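Local coordinates for ADP compounds hydrolase nudE (PDB 1VHZ), which hydrolyses ADP-ribose, NADH and the dinucleotides Ap2A and Ap3A as a homodimeric enzyme of the Nudix family, using magnesium or another divalent cation, at residues A155-L160 against S173-V178. Sequence-based numbering, arbitrary orientation.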
ATOM      1  N   ALA A 155       6.122  15.233  18.252  1.00 11.31           N
ATOM      2  CA  ALA A 155       7.277  16.059  17.954  1.00 17.21           C
ATOM      3  C   ALA A 155       8.377  15.283  17.249  1.00 14.77           C
ATOM      4  O   ALA A 155       9.191  15.895  16.550  1.00 21.10           O
ATOM      5  CB  ALA A 155       7.805  16.728  19.237  1.00 11.99           C
ATOM      6  N   HIS A 156       8.415  13.964  17.357  1.00 14.42           N
ATOM      7  CA  HIS A 156       9.403  13.132  16.685  1.00 18.79           C
ATOM      8  C   HIS A 156       8.737  12.060  15.833  1.00 19.37           C
ATOM      9  O   HIS A 156       9.342  11.033  15.491  1.00 18.94           O
ATOM     10  CB  HIS A 156      10.338  12.461  17.725  1.00 18.38           C
ATOM     11  CG  HIS A 156      11.107  13.529  18.463  1.00 19.06           C
ATOM     12  ND1 HIS A 156      12.127  14.229  17.848  1.00 18.31           N
ATOM     13  CD2 HIS A 156      10.945  14.065  19.695  1.00 18.73           C
ATOM     14  CE1 HIS A 156      12.588  15.132  18.695  1.00 20.81           C
ATOM     15  NE2 HIS A 156      11.898  15.052  19.822  1.00 23.36           N
ATOM     16  N   MET A 157       7.514  12.314  15.398  1.00 13.70           N
ATOM     17  CA  MET A 157       6.718  11.423  14.580  1.00 16.21           C
ATOM     18  C   MET A 157       7.491  10.854  13.370  1.00 13.85           C
ATOM     19  O   MET A 157       7.287   9.711  13.006  1.00 13.17           O
ATOM     20  CB  MET A 157       5.587  12.164  13.879  1.00 17.40           C
ATOM     21  CG  MET A 157       4.310  12.568  14.462  1.00 28.70           C
ATOM     22  SD  MET A 157       3.502  13.749  13.328  1.00 17.10           S
ATOM     23  CE  MET A 157       2.414  12.587  12.482  1.00 11.65           C
ATOM     24  N   MET A 158       8.143  11.753  12.623  1.00 10.85           N
ATOM     25  CA  MET A 158       8.900  11.380  11.449  1.00 15.55           C
ATOM     26  C   MET A 158      10.017  10.415  11.751  1.00 15.68           C
ATOM     27  O   MET A 158      10.436   9.709  10.816  1.00 17.00           O
ATOM     28  CB  MET A 158       9.373  12.612  10.651  1.00 12.48           C
ATOM     29  CG  MET A 158       8.216  13.519  10.202  1.00 18.41           C
ATOM     30  SD  MET A 158       6.661  12.657   9.826  1.00 27.78           S
ATOM     31  CE  MET A 158       7.027  11.954   8.238  1.00 27.59           C
ATOM     32  N   ASP A 159      10.486  10.246  12.997  1.00 14.23           N
ATOM     33  CA  ASP A 159      11.532   9.250  13.258  1.00 12.01           C
ATOM     34  C   ASP A 159      11.018   7.838  12.968  1.00 16.25           C
ATOM     35  O   ASP A 159      11.829   6.903  12.803  1.00 12.94           O
ATOM     36  CB  ASP A 159      12.036   9.291  14.689  1.00 10.51           C
ATOM     37  CG  ASP A 159      12.607  10.598  15.166  1.00 12.58           C
ATOM     38  OD1 ASP A 159      12.894  11.478  14.332  1.00 16.87           O
ATOM     39  OD2 ASP A 159      12.761  10.769  16.398  1.00 16.60           O
ATOM     40  N   LEU A 160       9.701   7.608  12.911  1.00 12.08           N
ATOM     41  CA  LEU A 160       9.170   6.275  12.635  1.00 14.18           C
ATOM     42  C   LEU A 160       9.652   5.708  11.302  1.00 14.90           C
ATOM     43  O   LEU A 160       9.725   4.488  11.111  1.00  8.95           O
ATOM     44  CB  LEU A 160       7.636   6.274  12.670  1.00 14.26           C
ATOM     45  CG  LEU A 160       7.001   6.237  14.078  1.00 17.19           C
ATOM     46  CD1 LEU A 160       5.560   6.700  14.017  1.00 11.56           C
ATOM     47  CD2 LEU A 160       7.112   4.836  14.680  1.00 10.00           C
ATOM     48  N   SER A 173       1.792   6.356   4.490  1.00 12.30           N
ATOM     49  CA  SER A 173       0.795   7.279   3.966  1.00 14.07           C
ATOM     50  C   SER A 173       0.046   7.954   5.123  1.00 12.18           C
ATOM     51  O   SER A 173      -0.103   9.167   5.137  1.00 14.85           O
ATOM     52  CB  SER A 173      -0.281   6.506   3.158  1.00 11.13           C
ATOM     53  OG  SER A 173       0.266   6.048   1.950  1.00 17.22           O
ATOM     54  N   ALA A 174      -0.403   7.142   6.087  1.00 10.87           N
ATOM     55  CA  ALA A 174      -1.128   7.648   7.233  1.00 15.25           C
ATOM     56  C   ALA A 174      -0.303   8.658   8.029  1.00 16.13           C
ATOM     57  O   ALA A 174      -0.811   9.699   8.434  1.00 18.37           O
ATOM     58  CB  ALA A 174      -1.566   6.510   8.163  1.00  9.77           C
ATOM     59  N   LEU A 175       0.948   8.307   8.309  1.00 15.34           N
ATOM     60  CA  LEU A 175       1.844   9.156   9.070  1.00 14.95           C
ATOM     61  C   LEU A 175       1.937  10.558   8.471  1.00 15.65           C
ATOM     62  O   LEU A 175       1.713  11.542   9.156  1.00 12.61           O
ATOM     63  CB  LEU A 175       3.242   8.513   9.090  1.00 11.59           C
ATOM     64  CG  LEU A 175       4.272   9.261   9.923  1.00 14.41           C
ATOM     65  CD1 LEU A 175       3.944   9.145  11.409  1.00 12.48           C
ATOM     66  CD2 LEU A 175       5.682   8.789   9.607  1.00  8.03           C
ATOM     67  N   PHE A 176       2.217  10.646   7.176  1.00 15.77           N
ATOM     68  CA  PHE A 176       2.315  11.914   6.466  1.00 15.45           C
ATOM     69  C   PHE A 176       0.963  12.626   6.379  1.00 14.90           C
ATOM     70  O   PHE A 176       0.930  13.855   6.441  1.00 15.79           O
ATOM     71  CB  PHE A 176       2.861  11.677   5.045  1.00 12.99           C
ATOM     72  CG  PHE A 176       4.355  11.558   4.921  1.00 17.10           C
ATOM     73  CD1 PHE A 176       4.948  10.352   4.613  1.00 12.17           C
ATOM     74  CD2 PHE A 176       5.175  12.674   5.088  1.00 12.04           C
ATOM     75  CE1 PHE A 176       6.324  10.241   4.448  1.00 17.33           C
ATOM     76  CE2 PHE A 176       6.550  12.566   4.947  1.00 18.59           C
ATOM     77  CZ  PHE A 176       7.133  11.349   4.624  1.00 16.72           C
ATOM     78  N   LEU A 177      -0.147  11.915   6.223  1.00 12.95           N
ATOM     79  CA  LEU A 177      -1.459  12.562   6.144  1.00 15.04           C
ATOM     80  C   LEU A 177      -1.856  13.179   7.481  1.00 15.51           C
ATOM     81  O   LEU A 177      -2.388  14.286   7.530  1.00 14.57           O
ATOM     82  CB  LEU A 177      -2.535  11.591   5.643  1.00  8.18           C
ATOM     83  CG  LEU A 177      -2.409  11.225   4.148  1.00 20.93           C
ATOM     84  CD1 LEU A 177      -3.156   9.936   3.852  1.00 12.30           C
ATOM     85  CD2 LEU A 177      -2.875  12.363   3.250  1.00  8.54           C
ATOM     86  N   VAL A 178      -1.555  12.500   8.585  1.00 16.00           N
ATOM     87  CA  VAL A 178      -1.869  13.025   9.914  1.00 15.87           C
ATOM     88  C   VAL A 178      -1.021  14.244  10.232  1.00 16.73           C
ATOM     89  O   VAL A 178      -1.459  15.257  10.788  1.00 15.99           O
ATOM     90  CB  VAL A 178      -1.684  11.910  10.957  1.00 18.08           C
ATOM     91  CG1 VAL A 178      -1.763  12.494  12.367  1.00 18.22           C
ATOM     92  CG2 VAL A 178      -2.759  10.834  10.756  1.00 13.00           C
TER
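Met-157 and Leu-175 bring the two backbones nearest, their CA atoms 7.7 Å apart, where the 3-10 turn 155-160 packs against helix 169-184. Leu-175 reaches across with CG anti to its own N (chi1 -177°), and its two methyls part between three neighbours. Leu-175 CD1 meets Met-157 CE and Leu-160 CD1, each at 3.9 Å, while Leu-175 CD2 lies 3.7 Å from Met-158 CE. Met-157 slides past the leucine in the opposite sense, and its bent end sets Met-157 CE 3.6 Å from the carbonyl O of Leu-175, with Val-178 CG1 a looser neighbour. Met-158 is bent at both chi2 and chi3, which swings its methyl over one face of the Phe-176 ring. Met-158 CE stands 3.7 Å from the centroid of the Phe-176 ring, 25° off its normal and displaced toward the rim: a CH-pi contact, with SD farther off in an oblique Met-aromatic approach. With only an alanine in place of Leu-175, the ends of Met-157 and Met-158 would lose the methyls they rest on and are likely to turn more freely. Phe-176 also meets Phe-176 of the second subunit, their planes nearly parallel, so the methionine-covered ring belongs to the dimer interface as well. No hydrogen bond crosses between the segments; dispersion and shape therefore join this Nudix-domain helix to the turn following strand 149-153, away from the substrate site.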